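Local coordinates for protein Lv-ranaspumin (Lv-RSN-1) (Leptodactylus vastus, PDB 4K82) that acts as a surfactant of the frog's foam nest, probably working at the air-water interface to let the foam form and persist, at residues A[86-89]-A[90-93]; A[175-178]-A[179-182]; A[55-58]-A[59-63]; A[45-48]-A[49-52]. All blocks are in the same frame, centred on the assembly; numbering follows the deposited sequence. Where two conformers were deposited one is given.

All four contacts are local, between side chains close in sequence, yet they sit in different settings. Contacts 1 and 4 form the N-terminal ends of helices 89-102 and 48-64, each joining a capping bond to an apolar pair; contact 4 lies nearer the surface, while contact 1 sends Ile92 and Ile93 inward. Contact 3, further along the helix that contact 4 starts, mixes a more exposed charged side with buried leucines, and there Lys55 and Leu58 pack against Thr89 and Ile92 of contact 1. Contact 2 stands apart, with its centre about 43 Å from that of contact 1, and finishes a short helix with a salt bridge and aromatic packing.

Contact 1. Residues A[86-89]-A[90-93]; sequences GVST and GDII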
# COMPACT_ATOMS: atom_id res chain seq x y z
N GLY A 86 -22.47 -3.23 -17.39
CA GLY A 86 -21.40 -3.46 -16.43
C GLY A 86 -21.49 -2.50 -15.25
O GLY A 86 -22.40 -1.68 -15.17
N VAL A 87 -20.53 -2.60 -14.34
CA VAL A 87 -20.49 -1.71 -13.19
C VAL A 87 -19.17 -0.96 -13.21
O VAL A 87 -18.12 -1.56 -13.43
CB VAL A 87 -20.58 -2.51 -11.88
CG1 VAL A 87 -20.41 -1.58 -10.69
CG2 VAL A 87 -21.91 -3.25 -11.80
N SER A 88 -19.21 0.35 -12.99
CA SER A 88 -17.99 1.14 -13.09
C SER A 88 -17.08 0.88 -11.88
O SER A 88 -17.55 0.71 -10.75
CB SER A 88 -18.29 2.63 -13.25
OG SER A 88 -17.97 3.35 -12.07
N THR A 89 -15.78 0.81 -12.14
CA THR A 89 -14.83 0.53 -11.08
C THR A 89 -14.84 1.64 -10.04
O THR A 89 -14.69 1.38 -8.84
CB THR A 89 -13.43 0.26 -11.66
OG1 THR A 89 -13.51 -0.86 -12.55
CG2 THR A 89 -12.42 -0.06 -10.55
N GLY A 90 -15.07 2.87 -10.48
CA GLY A 90 -15.14 3.98 -9.55
C GLY A 90 -16.25 3.80 -8.56
O GLY A 90 -16.08 4.06 -7.36
N ASP A 91 -17.40 3.32 -9.04
CA ASP A 91 -18.52 3.06 -8.16
C ASP A 91 -18.24 1.94 -7.18
O ASP A 91 -18.69 1.99 -6.04
CB ASP A 91 -19.79 2.74 -8.95
CG ASP A 91 -20.38 3.97 -9.61
OD1 ASP A 91 -19.98 5.10 -9.25
OD2 ASP A 91 -21.27 3.79 -10.47
N ILE A 92 -17.51 0.91 -7.63
CA ILE A 92 -17.11 -0.17 -6.74
C ILE A 92 -16.20 0.36 -5.65
O ILE A 92 -16.39 0.07 -4.47
CB ILE A 92 -16.41 -1.32 -7.50
CG1 ILE A 92 -17.42 -2.01 -8.42
CG2 ILE A 92 -15.79 -2.29 -6.52
CD1 ILE A 92 -16.80 -3.02 -9.36
N ILE A 93 -15.23 1.17 -6.04
CA ILE A 93 -14.27 1.71 -5.08
C ILE A 93 -14.96 2.59 -4.04
O ILE A 93 -14.70 2.46 -2.84
CB ILE A 93 -13.14 2.46 -5.80
CG1 ILE A 93 -12.28 1.51 -6.63
CG2 ILE A 93 -12.28 3.27 -4.79
CD1 ILE A 93 -11.35 0.61 -5.82
O HOH W 1 -21.71 1.42 -11.97
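Ser88 and Asp91 meet in an N-terminal helix cap, where the loop after helix 69-76 turns into helix 89-102. Ser88 occupies the N-cap, and its OG accepts from Asp91 N at 3.1 Å in a fairly straight bond (N-H...O 161°). A short hydroxyl suits this place because the first turn of a helix has amides with no preceding carbonyls to bind, and serine can fold back to one of them. The Asp91 carboxylate lies beside the serine hydroxyl, Asp91 CG 3.5 Å from Ser88 OG. It does not take Ser88 N directly: a water bridges them, accepting from Ser88 N at 2.9 Å and donating to Asp91 OD2 at 2.8 Å. The arrangement resembles a capping box in which water mediates the second arm. Asp91 also lies near the helix N-terminus, where its negative charge would probably interact favourably with the helix dipole.

Outside the box, the residue before the cap packs on the fifth residue along, the hydrophobic staple: Val87 CG1 touches Ile92 CG1 at 3.8 Å, the two side chains crossing at about a right angle. Val87 CG1 stands anti to its own backbone N (chi1 175°), which carries that methyl to the isoleucine. Ile92 reaches on to Leu69 and Val73 of helix 69-76, while Ile93, whose N bonds to Thr89 O at 2.9 Å, packs on Ile36, Ile37 and Tyr40 of helix 29-42.

Contact 2. Residues A[175-178]-A[179-182]; sequences LDDL and FKNI
Asp177 and Lys180 both turn CG away from their carbonyl carbons (chi1 -79° and -76°), and with the lysine chain extended beyond CG the two side chains run side by side, pointing the same way. Lys180 NZ therefore arrives at Asp177 OD1, 2.7 Å away and nearly in line with its C-O bond, closing a salt bridge one turn along the helix. The methylenes of the lysine pass close to Asp176 O, and the Asp176 carboxylate adds a second negative charge nearby, its OD2 4.4 Å from Lys180 NZ, too far for a bridge. With an alanine in place of Asp177, the Lys180 ammonium would probably lose its close mate and swing more freely, with Asp176 more distant.

The other side of the turn is apolar. Leu175 CD1 touches Phe179 CE1 at 3.5 Å, and Leu178 CD2 meets the same carbon at 3.8 Å. Ile182 CD1 lies above one face of the ring, offset toward its rim, so three branched residues pack round the ring. Phe179 continues this packing onto Ile156 and Lys160 of helix 152-165.

Asn181 is suited to the finish: its ND2 donates to Asp177 O at 2.8 Å, nearly within its own amide plane, while its backbone N donates to Leu178 O at 3.0 Å. That last bond spans i to i+3, as in a 3-10 turn, at the weakly bonded end of a short amphipathic helix leading into the hairpin of strands 182-185 and 188-191.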
# COMPACT_ATOMS: atom_id res chain seq x y z
N LEU A 175 20.46 4.66 -7.29
CA LEU A 175 20.74 3.95 -6.04
C LEU A 175 22.18 4.17 -5.57
O LEU A 175 22.45 4.35 -4.38
CB LEU A 175 20.49 2.45 -6.23
CG LEU A 175 20.68 1.62 -4.97
CD1 LEU A 175 19.45 1.73 -4.08
CD2 LEU A 175 20.99 0.17 -5.32
N ASP A 176 23.11 4.14 -6.52
CA ASP A 176 24.52 4.27 -6.21
C ASP A 176 24.82 5.62 -5.56
O ASP A 176 25.44 5.69 -4.50
CB ASP A 176 25.37 4.04 -7.47
CG ASP A 176 25.00 4.98 -8.62
OD1 ASP A 176 23.92 5.60 -8.57
OD2 ASP A 176 25.80 5.08 -9.57
N ASP A 177 24.35 6.71 -6.16
CA ASP A 177 24.59 8.02 -5.58
C ASP A 177 23.84 8.23 -4.27
O ASP A 177 24.33 8.93 -3.37
CB ASP A 177 24.22 9.13 -6.57
CG ASP A 177 25.29 9.35 -7.62
OD1 ASP A 177 26.36 8.71 -7.54
OD2 ASP A 177 25.07 10.17 -8.53
N LEU A 178 22.65 7.65 -4.16
CA LEU A 178 21.88 7.74 -2.93
C LEU A 178 22.70 7.18 -1.77
O LEU A 178 22.85 7.82 -0.72
CB LEU A 178 20.55 6.99 -3.06
CG LEU A 178 19.62 7.09 -1.85
CD1 LEU A 178 18.77 8.34 -1.93
CD2 LEU A 178 18.74 5.85 -1.74
N PHE A 179 23.29 6.01 -1.97
CA PHE A 179 24.02 5.40 -0.87
C PHE A 179 25.42 5.94 -0.63
O PHE A 179 26.03 5.66 0.41
CB PHE A 179 23.99 3.88 -0.97
CG PHE A 179 22.72 3.28 -0.46
CD1 PHE A 179 21.61 3.16 -1.28
CD2 PHE A 179 22.61 2.88 0.87
CE1 PHE A 179 20.42 2.63 -0.80
CE2 PHE A 179 21.43 2.34 1.36
CZ PHE A 179 20.34 2.22 0.53
N LYS A 180 25.93 6.75 -1.55
CA LYS A 180 27.13 7.53 -1.25
C LYS A 180 26.83 8.51 -0.12
O LYS A 180 27.73 8.98 0.57
CB LYS A 180 27.63 8.27 -2.48
CG LYS A 180 28.36 7.38 -3.46
CD LYS A 180 28.61 8.06 -4.80
CE LYS A 180 28.97 7.01 -5.85
NZ LYS A 180 28.70 7.47 -7.24
N ASN A 181 25.55 8.80 0.06
CA ASN A 181 25.09 9.80 1.01
C ASN A 181 24.34 9.23 2.22
O ASN A 181 23.64 9.96 2.93
CB ASN A 181 24.19 10.80 0.28
CG ASN A 181 24.98 11.67 -0.67
OD1 ASN A 181 25.53 12.69 -0.27
ND2 ASN A 181 25.04 11.27 -1.93
N ILE A 182 24.48 7.93 2.45
CA ILE A 182 23.86 7.33 3.61
C ILE A 182 24.96 6.73 4.48
O ILE A 182 25.75 5.91 4.02
CB ILE A 182 22.81 6.27 3.22
CG1 ILE A 182 21.69 6.92 2.40
CG2 ILE A 182 22.24 5.59 4.47
CD1 ILE A 182 20.62 5.92 1.93

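Contact 3. Residues A[55-58]-A[59-63]; sequences KELL and ERTLE
Glu56 and Arg60 cross one turn apart on the amphipathic helix 48-64, their carboxylate and guanidinium planes 66° apart. This i to i+4 spacing is the classic one for ion pairs on a helix, and here the bridge is long, with Glu56 OE1 3.5 Å from Arg60 NH2. The bend at chi3 of Arg60 (-65°) lays the guanidinium back along the helix, with one face over Glu56 O, and a water at its edge accepts from NH2.

Lys55 and Glu59 repeat the spacing with a looser fit: Glu59 OE2 lies 3.7 Å from Lys55 CE but does not bridge NZ, while Glu59 CG rests on Lys55 O. A lysine in place of Glu59 would probably put like charges side by side and leave Lys55 without its nearby negative partner.

On the buried side, Leu58 and Leu62 lie alongside each other, CD1 to CD1 3.9 Å; leucine suits this side, which packs on Leu69 and Leu33. Thr61, also buried, bonds its hydroxyl to the helix backbone. Leu57 O accepts twice, from Thr61 N at 2.8 Å and from Thr61 OG1 at 2.8 Å, the two donors coming from opposite faces of the carbonyl plane.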
# COMPACT_ATOMS: atom_id res chain seq x y z
N LYS A 55 -8.63 -3.05 -10.81
CA LYS A 55 -9.77 -3.93 -10.56
C LYS A 55 -9.32 -5.38 -10.43
O LYS A 55 -9.79 -6.10 -9.55
CB LYS A 55 -10.83 -3.81 -11.66
CG LYS A 55 -12.06 -4.62 -11.30
CD LYS A 55 -13.12 -4.56 -12.34
CE LYS A 55 -14.37 -5.27 -11.83
NZ LYS A 55 -15.48 -5.11 -12.79
N GLU A 56 -8.40 -5.80 -11.30
CA GLU A 56 -7.88 -7.16 -11.21
C GLU A 56 -7.22 -7.42 -9.87
O GLU A 56 -7.40 -8.47 -9.28
CB GLU A 56 -6.91 -7.46 -12.35
CG GLU A 56 -7.59 -7.53 -13.71
CD GLU A 56 -6.76 -8.27 -14.74
OE1 GLU A 56 -5.97 -9.16 -14.33
OE2 GLU A 56 -6.89 -7.97 -15.94
N LEU A 57 -6.46 -6.43 -9.39
CA LEU A 57 -5.84 -6.53 -8.08
C LEU A 57 -6.87 -6.63 -6.95
O LEU A 57 -6.70 -7.41 -6.01
CB LEU A 57 -4.89 -5.36 -7.86
CG LEU A 57 -4.11 -5.34 -6.55
CD1 LEU A 57 -3.15 -6.53 -6.47
CD2 LEU A 57 -3.35 -4.03 -6.39
N LEU A 58 -7.93 -5.83 -7.03
CA LEU A 58 -9.01 -5.93 -6.05
C LEU A 58 -9.63 -7.32 -6.06
O LEU A 58 -9.86 -7.92 -5.01
CB LEU A 58 -10.07 -4.87 -6.37
CG LEU A 58 -11.27 -4.78 -5.41
CD1 LEU A 58 -10.82 -4.58 -3.96
CD2 LEU A 58 -12.16 -3.63 -5.85
N GLU A 59 -9.92 -7.83 -7.25
CA GLU A 59 -10.48 -9.17 -7.39
C GLU A 59 -9.56 -10.20 -6.75
O GLU A 59 -10.01 -11.03 -5.95
CB GLU A 59 -10.74 -9.47 -8.87
CG GLU A 59 -11.88 -8.65 -9.44
CD GLU A 59 -12.10 -8.87 -10.93
OE1 GLU A 59 -11.13 -9.18 -11.64
OE2 GLU A 59 -13.26 -8.73 -11.37
N ARG A 60 -8.27 -10.13 -7.07
CA ARG A 60 -7.31 -11.10 -6.54
C ARG A 60 -7.18 -10.99 -5.04
O ARG A 60 -7.11 -11.99 -4.33
CB ARG A 60 -5.94 -10.92 -7.19
CG ARG A 60 -5.87 -11.34 -8.65
CD ARG A 60 -4.44 -11.30 -9.15
NE ARG A 60 -3.90 -9.95 -9.16
CZ ARG A 60 -3.79 -9.19 -10.24
NH1 ARG A 60 -3.30 -7.96 -10.14
NH2 ARG A 60 -4.16 -9.66 -11.43
N THR A 61 -7.10 -9.76 -4.54
CA THR A 61 -6.96 -9.52 -3.11
C THR A 61 -8.15 -10.11 -2.34
O THR A 61 -7.96 -10.75 -1.32
CB THR A 61 -6.85 -8.02 -2.84
OG1 THR A 61 -5.66 -7.52 -3.45
CG2 THR A 61 -6.81 -7.73 -1.35
N LEU A 62 -9.36 -9.91 -2.85
CA LEU A 62 -10.54 -10.47 -2.19
C LEU A 62 -10.57 -12.00 -2.26
O LEU A 62 -10.93 -12.66 -1.28
CB LEU A 62 -11.82 -9.87 -2.77
CG LEU A 62 -11.94 -8.41 -2.34
CD1 LEU A 62 -12.96 -7.74 -3.22
CD2 LEU A 62 -12.33 -8.32 -0.87
N GLU A 63 -10.17 -12.55 -3.39
CA GLU A 63 -10.12 -14.00 -3.54
C GLU A 63 -9.17 -14.63 -2.52
O GLU A 63 -9.50 -15.66 -1.91
CB GLU A 63 -9.71 -14.39 -4.95
CG GLU A 63 -10.77 -14.08 -5.99
CD GLU A 63 -10.64 -14.93 -7.24
OE1 GLU A 63 -9.99 -15.99 -7.16
OE2 GLU A 63 -11.20 -14.53 -8.29
O HOH W 2 -3.73 -7.73 -13.94

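Contact 4. Residues A[45-48]-A[49-52]; sequences DLQE and QDFK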
# COMPACT_ATOMS: atom_id res chain seq x y z
N ASP A 45 -3.83 11.13 -13.97
CA ASP A 45 -3.76 10.78 -15.39
C ASP A 45 -3.66 9.26 -15.60
O ASP A 45 -2.91 8.78 -16.45
CB ASP A 45 -2.57 11.48 -16.06
CG ASP A 45 -2.38 12.92 -15.60
OD1 ASP A 45 -3.38 13.67 -15.52
OD2 ASP A 45 -1.23 13.30 -15.29
N LEU A 46 -4.42 8.50 -14.81
CA LEU A 46 -4.39 7.04 -14.89
C LEU A 46 -4.79 6.56 -16.28
O LEU A 46 -5.76 7.07 -16.86
CB LEU A 46 -5.30 6.43 -13.82
CG LEU A 46 -4.87 6.71 -12.38
CD1 LEU A 46 -5.94 6.32 -11.36
CD2 LEU A 46 -3.59 5.99 -12.06
N GLN A 47 -4.04 5.59 -16.80
CA GLN A 47 -4.34 4.94 -18.08
C GLN A 47 -5.53 4.01 -17.90
O GLN A 47 -5.78 3.54 -16.79
CB GLN A 47 -3.13 4.11 -18.55
CG GLN A 47 -1.88 4.92 -18.88
CD GLN A 47 -0.63 4.06 -18.95
OE1 GLN A 47 -0.51 3.05 -18.25
NE2 GLN A 47 0.32 4.46 -19.79
N GLU A 48 -6.26 3.73 -18.97
CA GLU A 48 -7.30 2.70 -18.87
C GLU A 48 -6.73 1.38 -18.37
O GLU A 48 -7.35 0.70 -17.56
CB GLU A 48 -8.04 2.49 -20.19
CG GLU A 48 -8.82 1.17 -20.28
CD GLU A 48 -9.86 0.96 -19.15
OE1 GLU A 48 -10.39 1.95 -18.61
OE2 GLU A 48 -10.14 -0.23 -18.82
N GLN A 49 -5.54 1.01 -18.84
CA GLN A 49 -4.94 -0.22 -18.37
C GLN A 49 -4.67 -0.18 -16.86
O GLN A 49 -4.73 -1.22 -16.20
CB GLN A 49 -3.67 -0.58 -19.14
CG GLN A 49 -3.15 -1.97 -18.80
CD GLN A 49 -2.01 -2.39 -19.69
OE1 GLN A 49 -1.93 -1.99 -20.85
NE2 GLN A 49 -1.11 -3.20 -19.15
N ASP A 50 -4.40 1.01 -16.32
CA ASP A 50 -4.21 1.16 -14.88
C ASP A 50 -5.49 0.81 -14.12
O ASP A 50 -5.47 0.07 -13.14
CB ASP A 50 -3.76 2.58 -14.52
CG ASP A 50 -2.39 2.93 -15.08
OD1 ASP A 50 -1.54 2.03 -15.21
OD2 ASP A 50 -2.15 4.13 -15.38
N PHE A 51 -6.61 1.32 -14.63
CA PHE A 51 -7.92 1.07 -14.03
C PHE A 51 -8.26 -0.41 -14.10
O PHE A 51 -8.80 -0.99 -13.16
CB PHE A 51 -9.00 1.88 -14.74
CG PHE A 51 -9.00 3.33 -14.38
CD1 PHE A 51 -8.77 3.73 -13.07
CD2 PHE A 51 -9.19 4.30 -15.35
CE1 PHE A 51 -8.76 5.07 -12.73
CE2 PHE A 51 -9.17 5.65 -15.01
CZ PHE A 51 -8.96 6.03 -13.70
N LYS A 52 -7.95 -1.03 -15.24
CA LYS A 52 -8.20 -2.45 -15.42
C LYS A 52 -7.37 -3.27 -14.44
O LYS A 52 -7.88 -4.21 -13.81
CB LYS A 52 -7.89 -2.89 -16.85
CG LYS A 52 -8.07 -4.39 -17.07
CD LYS A 52 -7.97 -4.78 -18.53
CE LYS A 52 -8.31 -6.25 -18.71
NZ LYS A 52 -9.49 -6.61 -17.87
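Phe51, Asp50 and Glu48 carry most of this contact, set round the first turn of helix 48-64 where Gln47 is the N-cap and Leu46 the residue before it. Phe51 reaches back to Leu46, and the two side chains cross at about a right angle. Leu46 CB stands over one face of the ring, 4.1 Å from its centroid, in a CH-pi contact, while Leu46 CD1 presses on Phe51 CE1 at 3.4 Å. This pairing across the cap is a hydrophobic staple; a broad ring and a branched chain suit it, since together they can reach across the cap, from the residue before it to the one four after it. Phe51 also meets the ring of Tyr40 on helix 29-42, and Leu46 touches Leu126, tying the turn to its neighbours.

Asp50 takes the polar side. With CG set beside its own backbone N (chi1 -65°), the carboxylate folds back toward the start of the helix, and OD2 accepts from Gln47 N at 2.8 Å. The donor comes from above the carboxylate plane, 37° out of it. This is the aspartate's half of a capping box, and it gives OD2 of this buried acid a backbone N-H partner.

Glu48 opens the helix. Its chain, bent at chi2 (56°), brings OE1 near the edge of the Phe51 ring, 4.1 Å from Phe51 CB, and its backbone O accepts from Lys52 N at 3.0 Å. Two acids in the first turn would probably be stabilised by the helix dipole. The Leu46-Phe51 pair lies beside the capping bond, and a polar bond and an apolar pair both mark the start of this helix, consistent with its beginning here.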